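Local coordinates for glycolipid-binding domain-containing protein (Pseudomonas aeruginosa, PDB 2H1T), which is of unknown function but probably binds glycolipids or related lipid-like molecules, at residues A[65-78]-A[131-143]. Sequence-based numbering, arbitrary orientation. Where two conformers were deposited one is given.
Sequences FHVESETGVRKLHL and ALYIEAPALEPRS
Leu139 drives its side chain from the connection between strands 126-135 and 142-152 onto the hairpin made by strands 60-69 and 72-80. With CG anti to its own carbonyl carbon (chi1 -59°), Leu139 CD1 lies 3.5 Å from CB of Phe65 and also reaches CG1 of Val67, the two branched chains lying alongside and running opposite ways. Val67 CG2 meets CB of Pro137, which follows a cis peptide bond. Further along, the Phe65 ring brings CZ to 3.8 Å from CD1 of Ile134. Leu76 and Pro141 meet tip to tip, Leu76 CD2 to Pro141 CG at 3.7 Å, and Leu78 CD1 points in the same fashion at CD1 of Ile134 and CD2 of Leu132. Ile105 and Tyr50 add to the packing round Phe65.

The polar part belongs to Arg74, whose chain bends at chi2 (149°) and lays the guanidinium edge along the loop backbone. Arg74 NE donates to Ala138 O at 2.8 Å, while Arg74 NH2 donates to Leu139 O at 2.6 Å. Leu139 O lies almost in the guanidinium plane, whereas NH2 stands well above the plane of that carbonyl, off its lone pairs. Two bonds to successive carbonyls limit how far the guanidinium can turn.

Hairpin 65-78 belongs to the six-stranded antiparallel sheet and 131-143 to the mixed sheet; apolar side chains from both meet between the two beta layers, and Arg74 ties a connecting loop of one to a strand of the other.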
ATOM      1  N   PHE A  65      11.715  -6.670  10.714  1.00 14.24           N
ATOM      2  CA  PHE A  65      10.735  -5.759  10.144  1.00 15.60           C
ATOM      3  C   PHE A  65      11.364  -4.818   9.138  1.00 15.57           C
ATOM      4  O   PHE A  65      12.471  -4.322   9.359  1.00 14.83           O
ATOM      5  CB  PHE A  65      10.170  -4.869  11.247  1.00 17.33           C
ATOM      6  CG  PHE A  65       9.453  -5.618  12.325  1.00 15.04           C
ATOM      7  CD1 PHE A  65       8.097  -5.934  12.194  1.00 16.23           C
ATOM      8  CD2 PHE A  65      10.115  -5.976  13.507  1.00 16.98           C
ATOM      9  CE1 PHE A  65       7.439  -6.649  13.202  1.00 17.12           C
ATOM     10  CE2 PHE A  65       9.461  -6.680  14.496  1.00 18.44           C
ATOM     11  CZ  PHE A  65       8.124  -7.012  14.353  1.00 19.27           C
ATOM     12  N   HIS A  66      10.617  -4.515   8.064  1.00 15.75           N
ATOM     13  CA  HIS A  66      11.070  -3.588   7.022  1.00 14.75           C
ATOM     14  C   HIS A  66       9.806  -2.915   6.609  1.00 14.63           C
ATOM     15  O   HIS A  66       8.860  -3.579   6.156  1.00 14.90           O
ATOM     16  CB  HIS A  66      11.707  -4.334   5.831  1.00 14.96           C
ATOM     17  CG  HIS A  66      11.969  -3.487   4.627  1.00 16.12           C
ATOM     18  ND1 HIS A  66      13.241  -3.176   4.201  1.00 14.89           N
ATOM     19  CD2 HIS A  66      11.127  -2.955   3.711  1.00 15.74           C
ATOM     20  CE1 HIS A  66      13.168  -2.434   3.108  1.00 15.44           C
ATOM     21  NE2 HIS A  66      11.897  -2.303   2.780  1.00 18.22           N
ATOM     22  N   VAL A  67       9.742  -1.620   6.879  1.00 15.71           N
ATOM     23  CA  VAL A  67       8.565  -0.821   6.550  1.00 17.47           C
ATOM     24  C   VAL A  67       8.946   0.280   5.595  1.00 15.75           C
ATOM     25  O   VAL A  67       9.916   0.982   5.812  1.00 15.00           O
ATOM     26  CB  VAL A  67       7.899  -0.203   7.786  1.00 18.68           C
ATOM     27  CG1 VAL A  67       8.858   0.653   8.570  1.00 18.20           C
ATOM     28  CG2 VAL A  67       6.711   0.619   7.380  1.00 22.59           C
ATOM     29  N   GLU A  68       8.153   0.431   4.552  1.00 15.17           N
ATOM     30  CA  GLU A  68       8.305   1.535   3.629  1.00 14.84           C
ATOM     31  C   GLU A  68       7.062   2.429   3.620  1.00 12.94           C
ATOM     32  O   GLU A  68       5.923   1.957   3.493  1.00 11.30           O
ATOM     33  CB  GLU A  68       8.589   1.030   2.220  1.00 13.71           C
ATOM     34  CG  GLU A  68       9.560  -0.114   2.126  1.00 19.29           C
ATOM     35  CD  GLU A  68      10.048  -0.364   0.694  1.00 22.30           C
ATOM     36  OE1 GLU A  68       9.434   0.168  -0.283  1.00 24.16           O
ATOM     37  OE2 GLU A  68      11.067  -1.084   0.563  1.00 23.06           O
ATOM     38  N   SER A  69       7.314   3.721   3.752  1.00 11.81           N
ATOM     39  CA  SER A  69       6.277   4.728   3.824  1.00 14.17           C
ATOM     40  C   SER A  69       6.818   6.005   3.212  1.00 15.26           C
ATOM     41  O   SER A  69       7.964   6.060   2.784  1.00 16.26           O
ATOM     42  CB  SER A  69       5.900   4.983   5.291  1.00 16.54           C
ATOM     43  OG  SER A  69       6.957   5.649   5.991  1.00 19.46           O
ATOM     44  N   GLU A  70       5.956   7.015   3.183  1.00 16.77           N
ATOM     45  CA  GLU A  70       6.365   8.319   2.700  0.50 17.87           C
ATOM     46  C   GLU A  70       7.565   8.832   3.488  1.00 18.07           C
ATOM     47  O   GLU A  70       8.396   9.520   2.896  1.00 18.11           O
ATOM     48  CB  GLU A  70       5.208   9.317   2.726  0.50 17.20           C
ATOM     49  CG  GLU A  70       5.526  10.664   2.066  0.50 16.09           C
ATOM     50  CD  GLU A  70       6.213  11.655   3.009  0.50 17.22           C
ATOM     51  OE1 GLU A  70       6.075  11.516   4.235  0.50 20.17           O
ATOM     52  OE2 GLU A  70       6.896  12.578   2.529  0.50 17.05           O
ATOM     53  N   THR A  71       7.686   8.445   4.768  1.00 18.97           N
ATOM     54  CA  THR A  71       8.773   8.939   5.645  1.00 20.73           C
ATOM     55  C   THR A  71      10.112   8.277   5.414  1.00 21.35           C
ATOM     56  O   THR A  71      11.135   8.762   5.904  1.00 22.59           O
ATOM     57  CB  THR A  71       8.437   8.788   7.145  1.00 22.51           C
ATOM     58  OG1 THR A  71       7.949   7.470   7.404  1.00 28.93           O
ATOM     59  CG2 THR A  71       7.366   9.781   7.557  1.00 25.96           C
ATOM     60  N   GLY A  72      10.122   7.170   4.685  1.00 19.96           N
ATOM     61  CA  GLY A  72      11.369   6.514   4.330  1.00 20.28           C
ATOM     62  C   GLY A  72      11.253   5.042   4.640  1.00 20.62           C
ATOM     63  O   GLY A  72      10.168   4.539   4.866  1.00 19.92           O
ATOM     64  N   VAL A  73      12.387   4.362   4.633  1.00 21.31           N
ATOM     65  CA  VAL A  73      12.441   2.955   4.951  1.00 21.62           C
ATOM     66  C   VAL A  73      12.900   2.911   6.395  1.00 22.07           C
ATOM     67  O   VAL A  73      13.827   3.604   6.749  1.00 21.02           O
ATOM     68  CB  VAL A  73      13.441   2.214   4.057  1.00 22.80           C
ATOM     69  CG1 VAL A  73      13.556   0.731   4.477  1.00 27.79           C
ATOM     70  CG2 VAL A  73      13.049   2.369   2.599  1.00 22.46           C
ATOM     71  N   ARG A  74      12.221   2.124   7.216  1.00 22.77           N
ATOM     72  CA  ARG A  74      12.660   1.870   8.586  1.00 25.14           C
ATOM     73  C   ARG A  74      12.770   0.354   8.789  1.00 22.05           C
ATOM     74  O   ARG A  74      11.906  -0.445   8.351  1.00 21.11           O
ATOM     75  CB  ARG A  74      11.715   2.525   9.608  1.00 26.03           C
ATOM     76  CG  ARG A  74      11.667   1.827  10.963  1.00 27.29           C
ATOM     77  CD  ARG A  74      11.393   2.771  12.127  1.00 30.56           C
ATOM     78  NE  ARG A  74      11.301   2.067  13.415  1.00 34.49           N
ATOM     79  CZ  ARG A  74      12.329   1.654  14.172  1.00 36.29           C
ATOM     80  NH1 ARG A  74      13.602   1.814  13.809  1.00 34.46           N
ATOM     81  NH2 ARG A  74      12.073   1.059  15.325  1.00 35.58           N
ATOM     82  N   LYS A  75      13.852  -0.041   9.439  1.00 21.59           N
ATOM     83  CA  LYS A  75      14.050  -1.425   9.771  1.00 21.98           C
ATOM     84  C   LYS A  75      14.089  -1.611  11.315  1.00 20.81           C
ATOM     85  O   LYS A  75      14.436  -0.691  12.064  1.00 20.76           O
ATOM     86  CB  LYS A  75      15.347  -1.925   9.114  1.00 23.29           C
ATOM     87  CG  LYS A  75      15.341  -1.872   7.588  1.00 23.09           C
ATOM     88  CD  LYS A  75      16.698  -2.269   6.999  1.00 24.24           C
ATOM     89  CE  LYS A  75      16.731  -1.889   5.514  1.00 26.83           C
ATOM     90  NZ  LYS A  75      18.081  -1.968   4.867  1.00 27.28           N
ATOM     91  N   LEU A  76      13.751  -2.819  11.740  1.00 20.01           N
ATOM     92  CA  LEU A  76      13.897  -3.259  13.135  1.00 19.57           C
ATOM     93  C   LEU A  76      14.248  -4.745  13.171  1.00 17.25           C
ATOM     94  O   LEU A  76      13.603  -5.571  12.513  1.00 14.39           O
ATOM     95  CB  LEU A  76      12.610  -2.978  13.914  1.00 20.60           C
ATOM     96  CG  LEU A  76      12.522  -3.432  15.389  1.00 21.70           C
ATOM     97  CD1 LEU A  76      13.558  -2.659  16.266  1.00 22.18           C
ATOM     98  CD2 LEU A  76      11.105  -3.234  15.920  1.00 20.92           C
ATOM     99  N   HIS A  77      15.288  -5.072  13.939  1.00 17.03           N
ATOM    100  CA  HIS A  77      15.738  -6.446  14.147  1.00 16.89           C
ATOM    101  C   HIS A  77      15.826  -6.739  15.647  1.00 15.58           C
ATOM    102  O   HIS A  77      16.634  -6.147  16.355  1.00 16.88           O
ATOM    103  CB  HIS A  77      17.121  -6.650  13.537  1.00 16.11           C
ATOM    104  CG  HIS A  77      17.550  -8.087  13.465  1.00 16.68           C
ATOM    105  ND1 HIS A  77      18.821  -8.461  13.097  1.00 19.22           N
ATOM    106  CD2 HIS A  77      16.880  -9.240  13.712  1.00 16.06           C
ATOM    107  CE1 HIS A  77      18.921  -9.784  13.127  1.00 22.95           C
ATOM    108  NE2 HIS A  77      17.750 -10.282  13.485  1.00 18.12           N
ATOM    109  N   LEU A  78      15.000  -7.664  16.118  1.00 15.05           N
ATOM    110  CA  LEU A  78      14.958  -8.044  17.530  1.00 14.97           C
ATOM    111  C   LEU A  78      15.294  -9.517  17.699  1.00 16.14           C
ATOM    112  O   LEU A  78      14.926 -10.367  16.864  1.00 16.75           O
ATOM    113  CB  LEU A  78      13.542  -7.777  18.109  1.00 15.18           C
ATOM    114  CG  LEU A  78      13.075  -6.328  18.157  1.00 17.46           C
ATOM    115  CD1 LEU A  78      11.639  -6.266  18.532  1.00 18.02           C
ATOM    116  CD2 LEU A  78      13.956  -5.502  19.146  1.00 20.58           C
ATOM    117  N   ALA A 131       3.259  -8.637  26.742  1.00 17.89           N
ATOM    118  CA  ALA A 131       3.495  -8.718  25.328  1.00 16.28           C
ATOM    119  C   ALA A 131       4.393  -7.581  24.875  1.00 15.12           C
ATOM    120  O   ALA A 131       4.305  -6.463  25.379  1.00 17.24           O
ATOM    121  CB  ALA A 131       2.158  -8.657  24.544  1.00 18.84           C
ATOM    122  N   LEU A 132       5.258  -7.841  23.915  1.00 16.95           N
ATOM    123  CA  LEU A 132       6.013  -6.737  23.287  1.00 16.34           C
ATOM    124  C   LEU A 132       5.220  -6.160  22.108  1.00 16.92           C
ATOM    125  O   LEU A 132       5.127  -6.748  21.034  1.00 17.24           O
ATOM    126  CB  LEU A 132       7.433  -7.201  22.906  1.00 16.76           C
ATOM    127  CG  LEU A 132       8.351  -6.166  22.323  1.00 16.77           C
ATOM    128  CD1 LEU A 132       8.580  -5.003  23.339  1.00 17.25           C
ATOM    129  CD2 LEU A 132       9.703  -6.830  21.928  1.00 17.56           C
ATOM    130  N   TYR A 133       4.615  -4.999  22.333  1.00 17.32           N
ATOM    131  CA  TYR A 133       3.626  -4.441  21.408  1.00 15.25           C
ATOM    132  C   TYR A 133       4.386  -3.533  20.457  1.00 15.95           C
ATOM    133  O   TYR A 133       5.085  -2.599  20.889  1.00 15.68           O
ATOM    134  CB  TYR A 133       2.589  -3.642  22.162  1.00 15.19           C
ATOM    135  CG  TYR A 133       1.605  -2.908  21.267  1.00 17.68           C
ATOM    136  CD1 TYR A 133       0.649  -3.618  20.519  1.00 16.84           C
ATOM    137  CD2 TYR A 133       1.609  -1.515  21.178  1.00 15.80           C
ATOM    138  CE1 TYR A 133      -0.277  -2.963  19.699  1.00 17.05           C
ATOM    139  CE2 TYR A 133       0.683  -0.865  20.359  1.00 16.54           C
ATOM    140  CZ  TYR A 133      -0.245  -1.588  19.627  1.00 19.92           C
ATOM    141  OH  TYR A 133      -1.131  -0.889  18.810  1.00 19.65           O
ATOM    142  N   ILE A 134       4.239  -3.808  19.166  1.00 15.44           N
ATOM    143  CA  ILE A 134       4.942  -3.071  18.091  1.00 16.54           C
ATOM    144  C   ILE A 134       3.861  -2.635  17.095  1.00 17.78           C
ATOM    145  O   ILE A 134       3.231  -3.458  16.437  1.00 16.47           O
ATOM    146  CB  ILE A 134       5.983  -3.982  17.376  1.00 14.78           C
ATOM    147  CG1 ILE A 134       6.892  -4.631  18.410  1.00 19.59           C
ATOM    148  CG2 ILE A 134       6.826  -3.155  16.332  1.00 17.33           C
ATOM    149  CD1 ILE A 134       7.783  -5.761  17.895  1.00 18.83           C
ATOM    150  N   GLU A 135       3.656  -1.328  17.027  1.00 17.32           N
ATOM    151  CA  GLU A 135       2.623  -0.718  16.198  1.00 19.69           C
ATOM    152  C   GLU A 135       3.256  -0.178  14.941  1.00 19.24           C
ATOM    153  O   GLU A 135       4.098   0.741  15.001  1.00 17.30           O
ATOM    154  CB  GLU A 135       1.925   0.369  17.002  1.00 19.15           C
ATOM    155  CG  GLU A 135       0.701   0.934  16.411  1.00 24.50           C
ATOM    156  CD  GLU A 135       0.103   2.032  17.304  1.00 23.17           C
ATOM    157  OE1 GLU A 135      -0.333   1.736  18.451  1.00 24.74           O
ATOM    158  OE2 GLU A 135       0.057   3.182  16.834  1.00 31.96           O
ATOM    159  N   ALA A 136       2.860  -0.740  13.792  1.00 19.51           N
ATOM    160  CA  ALA A 136       3.270  -0.150  12.516  1.00 18.70           C
ATOM    161  C   ALA A 136       2.464   1.143  12.289  1.00 19.78           C
ATOM    162  O   ALA A 136       1.316   1.241  12.725  1.00 19.45           O
ATOM    163  CB  ALA A 136       3.022  -1.130  11.356  1.00 19.90           C
ATOM    164  N   PRO A 137       3.031   2.093  11.522  1.00 18.23           N
ATOM    165  CA  PRO A 137       4.348   2.023  10.844  1.00 19.99           C
ATOM    166  C   PRO A 137       5.604   2.415  11.641  1.00 21.66           C
ATOM    167  O   PRO A 137       6.715   2.222  11.147  1.00 21.73           O
ATOM    168  CB  PRO A 137       4.151   2.981   9.649  1.00 19.62           C
ATOM    169  CG  PRO A 137       3.159   3.974  10.114  1.00 19.30           C
ATOM    170  CD  PRO A 137       2.284   3.308  11.131  1.00 18.92           C
ATOM    171  N   ALA A 138       5.458   2.957  12.847  1.00 22.80           N
ATOM    172  CA  ALA A 138       6.622   3.526  13.536  1.00 21.14           C
ATOM    173  C   ALA A 138       7.549   2.477  14.126  1.00 20.44           C
ATOM    174  O   ALA A 138       8.726   2.763  14.287  1.00 18.50           O
ATOM    175  CB  ALA A 138       6.210   4.483  14.592  1.00 22.71           C
ATOM    176  N   LEU A 139       7.000   1.318  14.476  1.00 20.06           N
ATOM    177  CA  LEU A 139       7.757   0.150  14.947  1.00 21.95           C
ATOM    178  C   LEU A 139       8.634   0.502  16.147  1.00 21.56           C
ATOM    179  O   LEU A 139       9.833   0.185  16.181  1.00 20.81           O
ATOM    180  CB  LEU A 139       8.626  -0.435  13.828  1.00 23.00           C
ATOM    181  CG  LEU A 139       7.969  -0.915  12.532  1.00 22.78           C
ATOM    182  CD1 LEU A 139       9.041  -1.568  11.712  1.00 21.66           C
ATOM    183  CD2 LEU A 139       6.851  -1.865  12.802  1.00 20.67           C
ATOM    184  N   GLU A 140       8.022   1.190  17.109  1.00 21.02           N
ATOM    185  CA  GLU A 140       8.668   1.532  18.390  1.00 22.57           C
ATOM    186  C   GLU A 140       8.115   0.618  19.471  1.00 18.84           C
ATOM    187  O   GLU A 140       7.017   0.846  19.970  1.00 16.65           O
ATOM    188  CB  GLU A 140       8.386   2.986  18.720  1.00 22.63           C
ATOM    189  CG  GLU A 140       9.210   3.912  17.886  1.00 25.48           C
ATOM    190  CD  GLU A 140       8.606   5.303  17.777  1.00 27.72           C
ATOM    191  OE1 GLU A 140       7.466   5.523  18.269  1.00 35.46           O
ATOM    192  OE2 GLU A 140       9.269   6.160  17.168  1.00 30.42           O
ATOM    193  N   PRO A 141       8.834  -0.466  19.783  1.00 17.79           N
ATOM    194  CA  PRO A 141       8.192  -1.430  20.684  1.00 15.26           C
ATOM    195  C   PRO A 141       7.974  -0.934  22.098  1.00 17.37           C
ATOM    196  O   PRO A 141       8.742  -0.091  22.601  1.00 16.27           O
ATOM    197  CB  PRO A 141       9.177  -2.606  20.707  1.00 15.53           C
ATOM    198  CG  PRO A 141       9.997  -2.441  19.375  1.00 15.48           C
ATOM    199  CD  PRO A 141      10.160  -0.942  19.347  1.00 18.32           C
ATOM    200  N   ARG A 142       6.935  -1.458  22.747  1.00 16.91           N
ATOM    201  CA  ARG A 142       6.831  -1.277  24.185  1.00 18.51           C
ATOM    202  C   ARG A 142       6.115  -2.409  24.838  1.00 18.55           C
ATOM    203  O   ARG A 142       5.238  -3.062  24.222  1.00 18.84           O
ATOM    204  CB  ARG A 142       6.150   0.026  24.532  1.00 17.87           C
ATOM    205  CG  ARG A 142       4.741   0.123  24.057  1.00 20.73           C
ATOM    206  CD  ARG A 142       4.169   1.526  24.251  1.00 23.47           C
ATOM    207  NE  ARG A 142       2.908   1.683  23.509  1.00 26.40           N
ATOM    208  CZ  ARG A 142       1.723   1.274  23.941  1.00 33.71           C
ATOM    209  NH1 ARG A 142       1.603   0.669  25.114  1.00 39.62           N
ATOM    210  NH2 ARG A 142       0.631   1.481  23.202  1.00 33.46           N
ATOM    211  N   SER A 143       6.482  -2.647  26.092  1.00 17.51           N
ATOM    212  CA  SER A 143       5.816  -3.683  26.865  0.50 19.71           C
ATOM    213  C   SER A 143       4.340  -3.346  27.131  1.00 19.32           C
ATOM    214  O   SER A 143       3.985  -2.198  27.409  1.00 18.94           O
ATOM    215  CB  SER A 143       6.552  -3.911  28.180  0.50 21.04           C
ATOM    216  OG  SER A 143       5.961  -4.988  28.857  0.50 22.55           O
TER